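Local coordinates for protein glycerol dehydratase (Clostridium butyricum, PDB 1R9D) that probably dehydrates glycerol without coenzyme B12, using glycyl radical chemistry of the pyruvate formate lyase family, at residues Val73-Lys78 and Leu318-Lys323; Asn14-Gln19 and Ile311-Ile316; Gln19-Lys24 and Val369-Pro374. All blocks are in the same frame, centred on the assembly; numbering follows the deposited sequence.

Contact 1 of 3, residues Val73-Lys78 and Leu318-Lys323; sequences VGSLTK and LNDINK
L76 and I321 supply the apolar part of this loop-to-loop contact. The CD1 methyl of L76 comes to 4.0 Å from CG1 of I321 and to 4.1 Å from its CD1, so a single leucine branch lies against the outer part of the isoleucine chain. The two side chains run at a slant to each other, and each is covered further by helix 260-277: L76 touches N275 and I276, while I321 rests on W268.

The polar part is made mostly through water. One water accepts from the backbone N of L76 at 2.8 Å and gives a weak bond to OD1 of D320. A second donates to OG1 of T77 and, at 2.8 Å, to the carbonyl O of D320, so both of its protons are spent bridging the loops. The T77 hydroxyl also bonds to the carbonyl O of E79, which can only accept. The two waters thus link the backbone N of L76 and the carbonyl O of D320 to the facing loop.

The two loops follow helix 47-61 and helix 304-317 in the pyruvate formate lyase-like part of the chain, with the side chain of I321 about 14 Å from a bound glycerol.

Charge is the third element. With CG of D320 anti to the backbone N (chi1 -161°), the carboxylate reaches over to segment 73-78, where OD1 stands 3.8 Å from OG of S75, a van der Waals approach. R81 is its strongest polar partner, and OD1 also forms a salt bridge with R67. Because R67 also bonds to the carbonyl oxygens of T77 and K78, it ties the aspartate to the backbone of the facing loop; two guanidinium groups this near would be expected to stabilise the ionised carboxylate.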
ATOM      1  N   VAL A  73       1.737  16.870 -35.239  1.00 30.07           N
ATOM      2  CA  VAL A  73       0.427  16.820 -34.603  1.00 29.70           C
ATOM      3  C   VAL A  73       0.381  16.206 -33.208  1.00 29.78           C
ATOM      4  O   VAL A  73       1.265  15.446 -32.819  1.00 30.29           O
ATOM      5  CB  VAL A  73      -0.587  16.068 -35.504  1.00 30.12           C
ATOM      6  CG1 VAL A  73      -0.765  16.817 -36.818  1.00 31.00           C
ATOM      7  CG2 VAL A  73      -0.102  14.652 -35.771  1.00 30.34           C
ATOM      8  N   GLY A  74      -0.674  16.545 -32.475  1.00 30.40           N
ATOM      9  CA  GLY A  74      -0.863  16.056 -31.122  1.00 31.16           C
ATOM     10  C   GLY A  74      -1.222  17.230 -30.231  1.00 31.97           C
ATOM     11  O   GLY A  74      -0.349  18.017 -29.855  1.00 32.98           O
ATOM     12  N   SER A  75      -2.505  17.363 -29.912  1.00 31.01           N
ATOM     13  CA  SER A  75      -2.989  18.453 -29.074  1.00 31.33           C
ATOM     14  C   SER A  75      -3.716  17.896 -27.862  1.00 31.87           C
ATOM     15  O   SER A  75      -4.585  17.029 -27.996  1.00 32.71           O
ATOM     16  CB  SER A  75      -3.942  19.356 -29.867  1.00 32.30           C
ATOM     17  OG  SER A  75      -3.276  19.970 -30.956  1.00 32.59           O
ATOM     18  N   LEU A  76      -3.371  18.415 -26.687  1.00 30.94           N
ATOM     19  CA  LEU A  76      -3.964  17.964 -25.436  1.00 30.44           C
ATOM     20  C   LEU A  76      -5.311  18.599 -25.121  1.00 30.02           C
ATOM     21  O   LEU A  76      -6.072  18.075 -24.309  1.00 29.09           O
ATOM     22  CB  LEU A  76      -3.002  18.230 -24.274  1.00 31.20           C
ATOM     23  CG  LEU A  76      -1.581  17.672 -24.405  1.00 32.28           C
ATOM     24  CD1 LEU A  76      -0.867  17.813 -23.068  1.00 32.52           C
ATOM     25  CD2 LEU A  76      -1.623  16.212 -24.820  1.00 32.32           C
ATOM     26  N   THR A  77      -5.593  19.738 -25.750  1.00 29.71           N
ATOM     27  CA  THR A  77      -6.852  20.443 -25.536  1.00 29.13           C
ATOM     28  C   THR A  77      -7.378  20.958 -26.871  1.00 29.17           C
ATOM     29  O   THR A  77      -6.605  21.196 -27.799  1.00 28.86           O
ATOM     30  CB  THR A  77      -6.677  21.645 -24.568  1.00 29.40           C
ATOM     31  OG1 THR A  77      -5.618  22.495 -25.033  1.00 30.05           O
ATOM     32  CG2 THR A  77      -6.358  21.157 -23.162  1.00 29.27           C
ATOM     33  N   LYS A  78      -8.695  21.114 -26.966  1.00 29.84           N
ATOM     34  CA  LYS A  78      -9.325  21.606 -28.185  1.00 30.57           C
ATOM     35  C   LYS A  78      -8.890  23.046 -28.457  1.00 30.40           C
ATOM     36  O   LYS A  78      -8.521  23.390 -29.583  1.00 31.26           O
ATOM     37  CB  LYS A  78     -10.848  21.510 -28.052  1.00 31.01           C
ATOM     38  CG  LYS A  78     -11.341  20.077 -27.876  1.00 32.87           C
ATOM     39  CD  LYS A  78     -12.834  20.005 -27.583  1.00 35.21           C
ATOM     40  CE  LYS A  78     -13.174  20.641 -26.238  1.00 36.50           C
ATOM     41  NZ  LYS A  78     -14.622  20.499 -25.893  1.00 37.65           N
ATOM     42  N   LEU A 318       5.417  23.011 -27.941  1.00 26.40           N
ATOM     43  CA  LEU A 318       5.784  23.107 -26.529  1.00 26.22           C
ATOM     44  C   LEU A 318       5.085  24.285 -25.844  1.00 26.23           C
ATOM     45  O   LEU A 318       5.036  24.363 -24.619  1.00 27.41           O
ATOM     46  CB  LEU A 318       7.308  23.229 -26.392  1.00 26.74           C
ATOM     47  CG  LEU A 318       8.109  21.959 -26.708  1.00 26.22           C
ATOM     48  CD1 LEU A 318       9.540  22.317 -27.044  1.00 27.36           C
ATOM     49  CD2 LEU A 318       8.041  21.002 -25.525  1.00 26.74           C
ATOM     50  N   ASN A 319       4.539  25.202 -26.640  1.00 25.66           N
ATOM     51  CA  ASN A 319       3.832  26.364 -26.105  1.00 26.07           C
ATOM     52  C   ASN A 319       2.325  26.104 -26.061  1.00 27.93           C
ATOM     53  O   ASN A 319       1.552  26.926 -25.568  1.00 27.55           O
ATOM     54  CB  ASN A 319       4.109  27.595 -26.976  1.00 25.20           C
ATOM     55  CG  ASN A 319       5.468  28.212 -26.704  1.00 24.45           C
ATOM     56  OD1 ASN A 319       5.632  28.981 -25.759  1.00 24.63           O
ATOM     57  ND2 ASN A 319       6.448  27.869 -27.524  1.00 23.05           N
ATOM     58  N   ASP A 320       1.916  24.948 -26.567  1.00 29.20           N
ATOM     59  CA  ASP A 320       0.500  24.600 -26.607  1.00 30.42           C
ATOM     60  C   ASP A 320      -0.003  24.057 -25.271  1.00 30.41           C
ATOM     61  O   ASP A 320      -1.184  24.176 -24.946  1.00 29.98           O
ATOM     62  CB  ASP A 320       0.253  23.563 -27.701  1.00 32.23           C
ATOM     63  CG  ASP A 320      -1.200  23.500 -28.120  1.00 34.82           C
ATOM     64  OD1 ASP A 320      -1.618  22.461 -28.684  1.00 37.22           O
ATOM     65  OD2 ASP A 320      -1.920  24.496 -27.891  1.00 34.56           O
ATOM     66  N   ILE A 321       0.902  23.465 -24.498  1.00 29.62           N
ATOM     67  CA  ILE A 321       0.547  22.895 -23.205  1.00 28.90           C
ATOM     68  C   ILE A 321       0.406  23.962 -22.121  1.00 28.67           C
ATOM     69  O   ILE A 321       1.203  24.895 -22.054  1.00 29.01           O
ATOM     70  CB  ILE A 321       1.615  21.861 -22.767  1.00 30.00           C
ATOM     71  CG1 ILE A 321       1.749  20.784 -23.849  1.00 30.36           C
ATOM     72  CG2 ILE A 321       1.238  21.244 -21.421  1.00 29.17           C
ATOM     73  CD1 ILE A 321       2.769  19.703 -23.542  1.00 29.98           C
ATOM     74  N   ASN A 322      -0.622  23.830 -21.286  1.00 27.64           N
ATOM     75  CA  ASN A 322      -0.843  24.770 -20.195  1.00 28.11           C
ATOM     76  C   ASN A 322      -1.340  23.995 -18.983  1.00 27.40           C
ATOM     77  O   ASN A 322      -1.708  22.823 -19.100  1.00 28.58           O
ATOM     78  CB  ASN A 322      -1.858  25.849 -20.581  1.00 28.98           C
ATOM     79  CG  ASN A 322      -1.638  27.156 -19.828  1.00 30.38           C
ATOM     80  OD1 ASN A 322      -1.031  27.177 -18.753  1.00 29.26           O
ATOM     81  ND2 ASN A 322      -2.148  28.253 -20.383  1.00 28.37           N
ATOM     82  N   LYS A 323      -1.371  24.656 -17.831  1.00 26.11           N
ATOM     83  CA  LYS A 323      -1.772  24.022 -16.580  1.00 25.80           C
ATOM     84  C   LYS A 323      -2.399  25.010 -15.606  1.00 26.41           C
ATOM     85  O   LYS A 323      -1.730  25.921 -15.126  1.00 27.04           O
ATOM     86  CB  LYS A 323      -0.532  23.379 -15.937  1.00 24.16           C
ATOM     87  CG  LYS A 323      -0.697  22.887 -14.500  1.00 24.50           C
ATOM     88  CD  LYS A 323       0.642  22.348 -13.981  1.00 23.80           C
ATOM     89  CE  LYS A 323       0.551  21.824 -12.561  1.00 23.52           C
ATOM     90  NZ  LYS A 323       1.873  21.275 -12.123  1.00 24.09           N
TER
HETATM   91  O   HOH W   1      -1.426  20.474 -26.733  1.00 37.65           O
HETATM   92  O   HOH W   2      -2.811  21.940 -24.666  1.00 31.01           O

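Contact 2 of 3, residues Asn14-Gln19 and Ile311-Ile316; sequences NILKAQ and IDCIWI
I316 pushes its CD1 methyl against the flank of L16, and the two side chains cross at about a right angle. The methyl meets CB of the leucine at 3.3 Å, tighter than ordinary carbon packing, and also comes within 3.8 Å of the backbone N of K17, so it is pressed close to the surface of the partner helix at the L16-K17 step. The second branch of the isoleucine, CG2, lies 4.0 Å from CB of L16, and both branches therefore bear on the root of that side chain. With CG1 anti to its own carbonyl carbon (chi1 -65°), I316 sends the longer branch across the gap.

L16 answers with its far end. Its CD1 methyl extends to SG of C313, 3.9 Å away, one turn before I316 on the other helix, and remains 4.1 Å from CD1 of I316. The leucine thus spans two successive positions on one face of the opposing helix, and these side-chain pairs are apolar.

The short helical segments run parallel, their N-to-C directions 6° apart and their axes 10.1 Å from each other at closest approach. Around this pair, I13 of helix 11-22 extends the packing onto C313 and I316, and I20, one turn after L16, also meets I316. Helix 357-369 covers W315 and D312, while helix 260-277 packs on I311 and I314.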
ATOM      1  N   ASN A  14       4.642  31.530 -38.641  1.00 31.52           N
ATOM      2  CA  ASN A  14       3.940  32.723 -38.184  1.00 31.98           C
ATOM      3  C   ASN A  14       2.467  32.414 -37.925  1.00 31.67           C
ATOM      4  O   ASN A  14       1.873  32.929 -36.977  1.00 31.53           O
ATOM      5  CB  ASN A  14       4.059  33.855 -39.210  1.00 33.43           C
ATOM      6  CG  ASN A  14       5.495  34.285 -39.436  1.00 34.81           C
ATOM      7  OD1 ASN A  14       6.287  34.361 -38.495  1.00 36.15           O
ATOM      8  ND2 ASN A  14       5.837  34.581 -40.684  1.00 35.23           N
ATOM      9  N   ILE A  15       1.882  31.570 -38.768  1.00 31.90           N
ATOM     10  CA  ILE A  15       0.481  31.193 -38.617  1.00 31.47           C
ATOM     11  C   ILE A  15       0.263  30.354 -37.356  1.00 30.72           C
ATOM     12  O   ILE A  15      -0.681  30.587 -36.601  1.00 30.26           O
ATOM     13  CB  ILE A  15      -0.015  30.396 -39.844  1.00 32.08           C
ATOM     14  CG1 ILE A  15       0.006  31.295 -41.083  1.00 32.95           C
ATOM     15  CG2 ILE A  15      -1.429  29.871 -39.592  1.00 30.86           C
ATOM     16  CD1 ILE A  15      -0.312  30.574 -42.371  1.00 34.13           C
ATOM     17  N   LEU A  16       1.141  29.382 -37.134  1.00 31.61           N
ATOM     18  CA  LEU A  16       1.031  28.517 -35.964  1.00 30.99           C
ATOM     19  C   LEU A  16       1.271  29.316 -34.684  1.00 31.07           C
ATOM     20  O   LEU A  16       0.587  29.110 -33.683  1.00 31.80           O
ATOM     21  CB  LEU A  16       2.027  27.361 -36.071  1.00 31.23           C
ATOM     22  CG  LEU A  16       1.772  26.399 -37.236  1.00 30.96           C
ATOM     23  CD1 LEU A  16       2.942  25.455 -37.394  1.00 31.80           C
ATOM     24  CD2 LEU A  16       0.483  25.627 -36.991  1.00 30.74           C
ATOM     25  N   LYS A  17       2.232  30.238 -34.723  1.00 30.48           N
ATOM     26  CA  LYS A  17       2.523  31.065 -33.552  1.00 30.57           C
ATOM     27  C   LYS A  17       1.311  31.914 -33.179  1.00 30.06           C
ATOM     28  O   LYS A  17       1.001  32.093 -32.000  1.00 29.07           O
ATOM     29  CB  LYS A  17       3.719  31.985 -33.819  1.00 30.30           C
ATOM     30  CG  LYS A  17       3.958  32.993 -32.698  1.00 31.88           C
ATOM     31  CD  LYS A  17       5.100  33.949 -33.016  1.00 33.23           C
ATOM     32  CE  LYS A  17       5.303  34.946 -31.880  1.00 34.20           C
ATOM     33  NZ  LYS A  17       6.326  35.985 -32.202  1.00 35.09           N
ATOM     34  N   ALA A  18       0.633  32.445 -34.191  1.00 30.36           N
ATOM     35  CA  ALA A  18      -0.542  33.275 -33.968  1.00 30.68           C
ATOM     36  C   ALA A  18      -1.650  32.485 -33.273  1.00 30.83           C
ATOM     37  O   ALA A  18      -2.433  33.042 -32.504  1.00 31.31           O
ATOM     38  CB  ALA A  18      -1.049  33.834 -35.301  1.00 31.34           C
ATOM     39  N   GLN A  19      -1.716  31.186 -33.549  1.00 31.40           N
ATOM     40  CA  GLN A  19      -2.733  30.341 -32.935  1.00 31.96           C
ATOM     41  C   GLN A  19      -2.525  30.305 -31.427  1.00 31.69           C
ATOM     42  O   GLN A  19      -3.483  30.307 -30.656  1.00 31.12           O
ATOM     43  CB  GLN A  19      -2.664  28.921 -33.501  1.00 33.45           C
ATOM     44  CG  GLN A  19      -2.807  28.847 -35.015  1.00 35.85           C
ATOM     45  CD  GLN A  19      -2.875  27.420 -35.527  1.00 37.18           C
ATOM     46  OE1 GLN A  19      -2.342  26.498 -34.905  1.00 36.43           O
ATOM     47  NE2 GLN A  19      -3.518  27.233 -36.676  1.00 36.83           N
ATOM     48  N   ILE A 311      11.688  21.702 -36.485  1.00 28.15           N
ATOM     49  CA  ILE A 311      12.113  22.056 -35.136  1.00 29.18           C
ATOM     50  C   ILE A 311      11.265  23.246 -34.676  1.00 28.86           C
ATOM     51  O   ILE A 311      10.814  23.293 -33.533  1.00 27.40           O
ATOM     52  CB  ILE A 311      13.626  22.395 -35.105  1.00 29.33           C
ATOM     53  CG1 ILE A 311      14.433  21.122 -35.379  1.00 30.72           C
ATOM     54  CG2 ILE A 311      14.017  22.983 -33.751  1.00 30.29           C
ATOM     55  CD1 ILE A 311      15.944  21.312 -35.355  1.00 31.80           C
ATOM     56  N   ASP A 312      11.023  24.197 -35.577  1.00 29.39           N
ATOM     57  CA  ASP A 312      10.202  25.353 -35.232  1.00 29.00           C
ATOM     58  C   ASP A 312       8.803  24.901 -34.824  1.00 28.79           C
ATOM     59  O   ASP A 312       8.208  25.460 -33.901  1.00 27.73           O
ATOM     60  CB  ASP A 312      10.094  26.329 -36.413  1.00 30.65           C
ATOM     61  CG  ASP A 312      11.421  26.986 -36.763  1.00 32.36           C
ATOM     62  OD1 ASP A 312      12.341  26.986 -35.914  1.00 31.81           O
ATOM     63  OD2 ASP A 312      11.538  27.517 -37.893  1.00 32.61           O
ATOM     64  N   CYS A 313       8.270  23.891 -35.511  1.00 29.18           N
ATOM     65  CA  CYS A 313       6.943  23.387 -35.177  1.00 29.02           C
ATOM     66  C   CYS A 313       6.932  22.777 -33.780  1.00 28.89           C
ATOM     67  O   CYS A 313       5.963  22.935 -33.041  1.00 28.98           O
ATOM     68  CB  CYS A 313       6.485  22.346 -36.200  1.00 30.08           C
ATOM     69  SG  CYS A 313       5.987  23.073 -37.786  1.00 33.25           S
ATOM     70  N   ILE A 314       8.009  22.081 -33.425  1.00 28.03           N
ATOM     71  CA  ILE A 314       8.106  21.474 -32.100  1.00 28.03           C
ATOM     72  C   ILE A 314       8.135  22.592 -31.060  1.00 26.72           C
ATOM     73  O   ILE A 314       7.497  22.498 -30.012  1.00 26.07           O
ATOM     74  CB  ILE A 314       9.378  20.605 -31.965  1.00 29.39           C
ATOM     75  CG1 ILE A 314       9.203  19.300 -32.756  1.00 30.55           C
ATOM     76  CG2 ILE A 314       9.644  20.299 -30.501  1.00 28.92           C
ATOM     77  CD1 ILE A 314      10.437  18.421 -32.783  1.00 31.81           C
ATOM     78  N   TRP A 315       8.875  23.654 -31.358  1.00 26.49           N
ATOM     79  CA  TRP A 315       8.946  24.791 -30.446  1.00 26.35           C
ATOM     80  C   TRP A 315       7.529  25.303 -30.192  1.00 26.31           C
ATOM     81  O   TRP A 315       7.131  25.534 -29.049  1.00 25.36           O
ATOM     82  CB  TRP A 315       9.801  25.914 -31.045  1.00 26.37           C
ATOM     83  CG  TRP A 315      11.168  26.086 -30.419  1.00 25.58           C
ATOM     84  CD1 TRP A 315      11.698  27.245 -29.924  1.00 25.59           C
ATOM     85  CD2 TRP A 315      12.181  25.081 -30.255  1.00 25.05           C
ATOM     86  NE1 TRP A 315      12.977  27.026 -29.466  1.00 25.78           N
ATOM     87  CE2 TRP A 315      13.299  25.708 -29.655  1.00 26.12           C
ATOM     88  CE3 TRP A 315      12.255  23.713 -30.556  1.00 25.70           C
ATOM     89  CZ2 TRP A 315      14.477  25.014 -29.350  1.00 24.56           C
ATOM     90  CZ3 TRP A 315      13.430  23.019 -30.251  1.00 25.25           C
ATOM     91  CH2 TRP A 315      14.525  23.676 -29.654  1.00 25.65           C
ATOM     92  N   ILE A 316       6.753  25.468 -31.261  1.00 26.09           N
ATOM     93  CA  ILE A 316       5.389  25.950 -31.105  1.00 26.41           C
ATOM     94  C   ILE A 316       4.519  24.985 -30.289  1.00 25.62           C
ATOM     95  O   ILE A 316       3.738  25.420 -29.441  1.00 25.42           O
ATOM     96  CB  ILE A 316       4.738  26.223 -32.485  1.00 27.27           C
ATOM     97  CG1 ILE A 316       5.488  27.370 -33.176  1.00 29.35           C
ATOM     98  CG2 ILE A 316       3.270  26.572 -32.311  1.00 28.21           C
ATOM     99  CD1 ILE A 316       5.000  27.698 -34.575  1.00 31.88           C
TER

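Contact 3 of 3, residues Gln19-Lys24 and Val369-Pro374; sequences QILNAK and VKLPQP
The last turn of helix 11-22 faces an irregular loop; across the two segments the CA atoms of L21 and L371 are nearest, 8.9 Å apart. Helix 357-369 has just ended: K370 breaks away with a positive phi of 54°, and L371 follows in an extended conformation (phi -114°, psi 168°), with its CB pointing toward the helix.

This loop leads from helix 357-369 into strand 375-380, which lies beside and parallel to strand 341-344; strand, helix and strand make a beta-alpha-beta crossover, consistent with the barrel architecture of glycyl radical enzymes.

L371 carries essentially the whole contact on the loop side, dividing its two methyls between neighbouring helix residues. CD2 lies 4.0 Å from CD2 of L21 and 4.1 Å from its CG, the two leucines sliding past each other in opposite directions. CD1 turns to CG1 of I20, at a looser 4.2 Å, the two side chains lying at a slant. The packing is purely apolar. L371 also rests on K17 of the same helix and on N319, in the loop after helix 304-317.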
ATOM      1  N   GLN A  19      -1.716  31.186 -33.549  1.00 31.40           N
ATOM      2  CA  GLN A  19      -2.733  30.341 -32.935  1.00 31.96           C
ATOM      3  C   GLN A  19      -2.525  30.305 -31.427  1.00 31.69           C
ATOM      4  O   GLN A  19      -3.483  30.307 -30.656  1.00 31.12           O
ATOM      5  CB  GLN A  19      -2.664  28.921 -33.501  1.00 33.45           C
ATOM      6  CG  GLN A  19      -2.807  28.847 -35.015  1.00 35.85           C
ATOM      7  CD  GLN A  19      -2.875  27.420 -35.527  1.00 37.18           C
ATOM      8  OE1 GLN A  19      -2.342  26.498 -34.905  1.00 36.43           O
ATOM      9  NE2 GLN A  19      -3.518  27.233 -36.676  1.00 36.83           N
ATOM     10  N   ILE A  20      -1.264  30.275 -31.009  1.00 31.03           N
ATOM     11  CA  ILE A  20      -0.943  30.252 -29.586  1.00 31.15           C
ATOM     12  C   ILE A  20      -1.332  31.569 -28.903  1.00 30.44           C
ATOM     13  O   ILE A  20      -2.074  31.576 -27.924  1.00 30.90           O
ATOM     14  CB  ILE A  20       0.571  30.028 -29.354  1.00 31.33           C
ATOM     15  CG1 ILE A  20       1.029  28.713 -29.997  1.00 31.83           C
ATOM     16  CG2 ILE A  20       0.867  30.043 -27.863  1.00 32.33           C
ATOM     17  CD1 ILE A  20       0.457  27.462 -29.357  1.00 32.93           C
ATOM     18  N   LEU A  21      -0.831  32.682 -29.430  1.00 31.13           N
ATOM     19  CA  LEU A  21      -1.104  33.994 -28.849  1.00 31.53           C
ATOM     20  C   LEU A  21      -2.550  34.474 -28.926  1.00 32.36           C
ATOM     21  O   LEU A  21      -3.016  35.181 -28.036  1.00 31.41           O
ATOM     22  CB  LEU A  21      -0.181  35.041 -29.476  1.00 31.54           C
ATOM     23  CG  LEU A  21       1.305  34.823 -29.168  1.00 32.41           C
ATOM     24  CD1 LEU A  21       2.137  35.874 -29.868  1.00 32.12           C
ATOM     25  CD2 LEU A  21       1.523  34.867 -27.661  1.00 31.90           C
ATOM     26  N   ASN A  22      -3.266  34.101 -29.981  1.00 33.34           N
ATOM     27  CA  ASN A  22      -4.656  34.528 -30.109  1.00 34.23           C
ATOM     28  C   ASN A  22      -5.612  33.631 -29.332  1.00 34.60           C
ATOM     29  O   ASN A  22      -6.803  33.921 -29.216  1.00 33.98           O
ATOM     30  CB  ASN A  22      -5.065  34.579 -31.583  1.00 35.39           C
ATOM     31  CG  ASN A  22      -4.361  35.686 -32.336  1.00 35.73           C
ATOM     32  OD1 ASN A  22      -4.171  36.781 -31.804  1.00 37.77           O
ATOM     33  ND2 ASN A  22      -3.976  35.416 -33.579  1.00 35.51           N
ATOM     34  N   ALA A  23      -5.084  32.539 -28.792  1.00 34.60           N
ATOM     35  CA  ALA A  23      -5.904  31.616 -28.027  1.00 34.34           C
ATOM     36  C   ALA A  23      -6.389  32.279 -26.747  1.00 34.48           C
ATOM     37  O   ALA A  23      -5.806  33.261 -26.278  1.00 34.08           O
ATOM     38  CB  ALA A  23      -5.104  30.356 -27.690  1.00 35.19           C
ATOM     39  N   LYS A  24      -7.469  31.743 -26.196  1.00 33.75           N
ATOM     40  CA  LYS A  24      -8.036  32.235 -24.950  1.00 34.26           C
ATOM     41  C   LYS A  24      -7.946  31.056 -23.986  1.00 33.70           C
ATOM     42  O   LYS A  24      -8.858  30.230 -23.910  1.00 32.40           O
ATOM     43  CB  LYS A  24      -9.492  32.653 -25.163  1.00 36.93           C
ATOM     44  CG  LYS A  24      -9.644  33.760 -26.202  1.00 40.12           C
ATOM     45  CD  LYS A  24     -11.098  33.981 -26.589  1.00 42.99           C
ATOM     46  CE  LYS A  24     -11.215  35.029 -27.691  1.00 44.97           C
ATOM     47  NZ  LYS A  24     -12.615  35.167 -28.198  1.00 47.06           N
ATOM     48  N   VAL A 369      10.568  31.485 -33.610  1.00 29.55           N
ATOM     49  CA  VAL A 369       9.295  31.418 -32.902  1.00 29.52           C
ATOM     50  C   VAL A 369       9.045  32.535 -31.889  1.00 29.58           C
ATOM     51  O   VAL A 369       7.949  33.084 -31.824  1.00 29.15           O
ATOM     52  CB  VAL A 369       9.172  30.054 -32.186  1.00 29.45           C
ATOM     53  CG1 VAL A 369       7.853  29.962 -31.443  1.00 29.39           C
ATOM     54  CG2 VAL A 369       9.298  28.930 -33.208  1.00 29.93           C
ATOM     55  N   LYS A 370      10.060  32.851 -31.090  1.00 29.35           N
ATOM     56  CA  LYS A 370       9.960  33.900 -30.077  1.00 29.50           C
ATOM     57  C   LYS A 370       8.797  33.773 -29.086  1.00 28.32           C
ATOM     58  O   LYS A 370       8.101  34.748 -28.801  1.00 27.57           O
ATOM     59  CB  LYS A 370       9.920  35.279 -30.749  1.00 30.57           C
ATOM     60  CG  LYS A 370      11.152  35.579 -31.595  1.00 33.73           C
ATOM     61  CD  LYS A 370      11.153  37.009 -32.127  1.00 35.90           C
ATOM     62  CE  LYS A 370      12.386  37.275 -32.981  1.00 37.11           C
ATOM     63  NZ  LYS A 370      12.468  38.704 -33.411  1.00 39.37           N
ATOM     64  N   LEU A 371       8.593  32.571 -28.558  1.00 27.37           N
ATOM     65  CA  LEU A 371       7.548  32.323 -27.570  1.00 27.18           C
ATOM     66  C   LEU A 371       8.256  31.959 -26.257  1.00 27.22           C
ATOM     67  O   LEU A 371       9.453  31.704 -26.256  1.00 27.16           O
ATOM     68  CB  LEU A 371       6.633  31.180 -28.038  1.00 27.04           C
ATOM     69  CG  LEU A 371       5.684  31.568 -29.183  1.00 28.02           C
ATOM     70  CD1 LEU A 371       4.865  30.363 -29.640  1.00 27.07           C
ATOM     71  CD2 LEU A 371       4.759  32.673 -28.707  1.00 27.72           C
ATOM     72  N   PRO A 372       7.528  31.930 -25.128  1.00 27.82           N
ATOM     73  CA  PRO A 372       8.113  31.601 -23.817  1.00 27.79           C
ATOM     74  C   PRO A 372       8.791  30.234 -23.713  1.00 28.30           C
ATOM     75  O   PRO A 372       9.813  30.090 -23.030  1.00 26.82           O
ATOM     76  CB  PRO A 372       6.921  31.708 -22.871  1.00 28.40           C
ATOM     77  CG  PRO A 372       6.051  32.729 -23.537  1.00 28.27           C
ATOM     78  CD  PRO A 372       6.112  32.301 -24.980  1.00 27.69           C
ATOM     79  N   GLN A 373       8.211  29.232 -24.371  1.00 26.98           N
ATOM     80  CA  GLN A 373       8.752  27.879 -24.345  1.00 27.12           C
ATOM     81  C   GLN A 373       9.399  27.488 -25.669  1.00 27.18           C
ATOM     82  O   GLN A 373       9.061  28.031 -26.726  1.00 27.88           O
ATOM     83  CB  GLN A 373       7.636  26.882 -24.006  1.00 25.67           C
ATOM     84  CG  GLN A 373       7.068  27.055 -22.613  1.00 25.53           C
ATOM     85  CD  GLN A 373       8.033  26.576 -21.544  1.00 26.95           C
ATOM     86  OE1 GLN A 373       8.278  25.378 -21.413  1.00 25.76           O
ATOM     87  NE2 GLN A 373       8.599  27.512 -20.787  1.00 26.13           N
ATOM     88  N   PRO A 374      10.360  26.554 -25.625  1.00 27.00           N
ATOM     89  CA  PRO A 374      10.822  25.901 -24.395  1.00 26.98           C
ATOM     90  C   PRO A 374      11.826  26.796 -23.679  1.00 26.95           C
ATOM     91  O   PRO A 374      12.291  27.791 -24.239  1.00 27.23           O
ATOM     92  CB  PRO A 374      11.477  24.632 -24.914  1.00 27.01           C
ATOM     93  CG  PRO A 374      12.091  25.107 -26.195  1.00 26.65           C
ATOM     94  CD  PRO A 374      10.974  25.925 -26.807  1.00 26.61           C
TER

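In the fold
The three contacts lie on the same side of the chain's centre, with contacts 2 and 3 about 8 Å apart between centres and contact 1 about 11 to 12 Å from both. Helix 11-22 serves contacts 2 and 3, which share Q19; helix 304-317 enters contact 2 and runs out into the loop of contact 1. Along the chain the order is 14-19, 19-24, 73-78, 311-316, 318-323 and 369-374, so three early segments meet three from the 311-374 region. Contacts 1 and 3 also touch: ND2 of N319 probably hydrogen-bonds to O of Q373 at 2.7 Å. Together they join the N-terminal helix and a following loop to helix 304-317, the loop after it and the approach to strand 375-380.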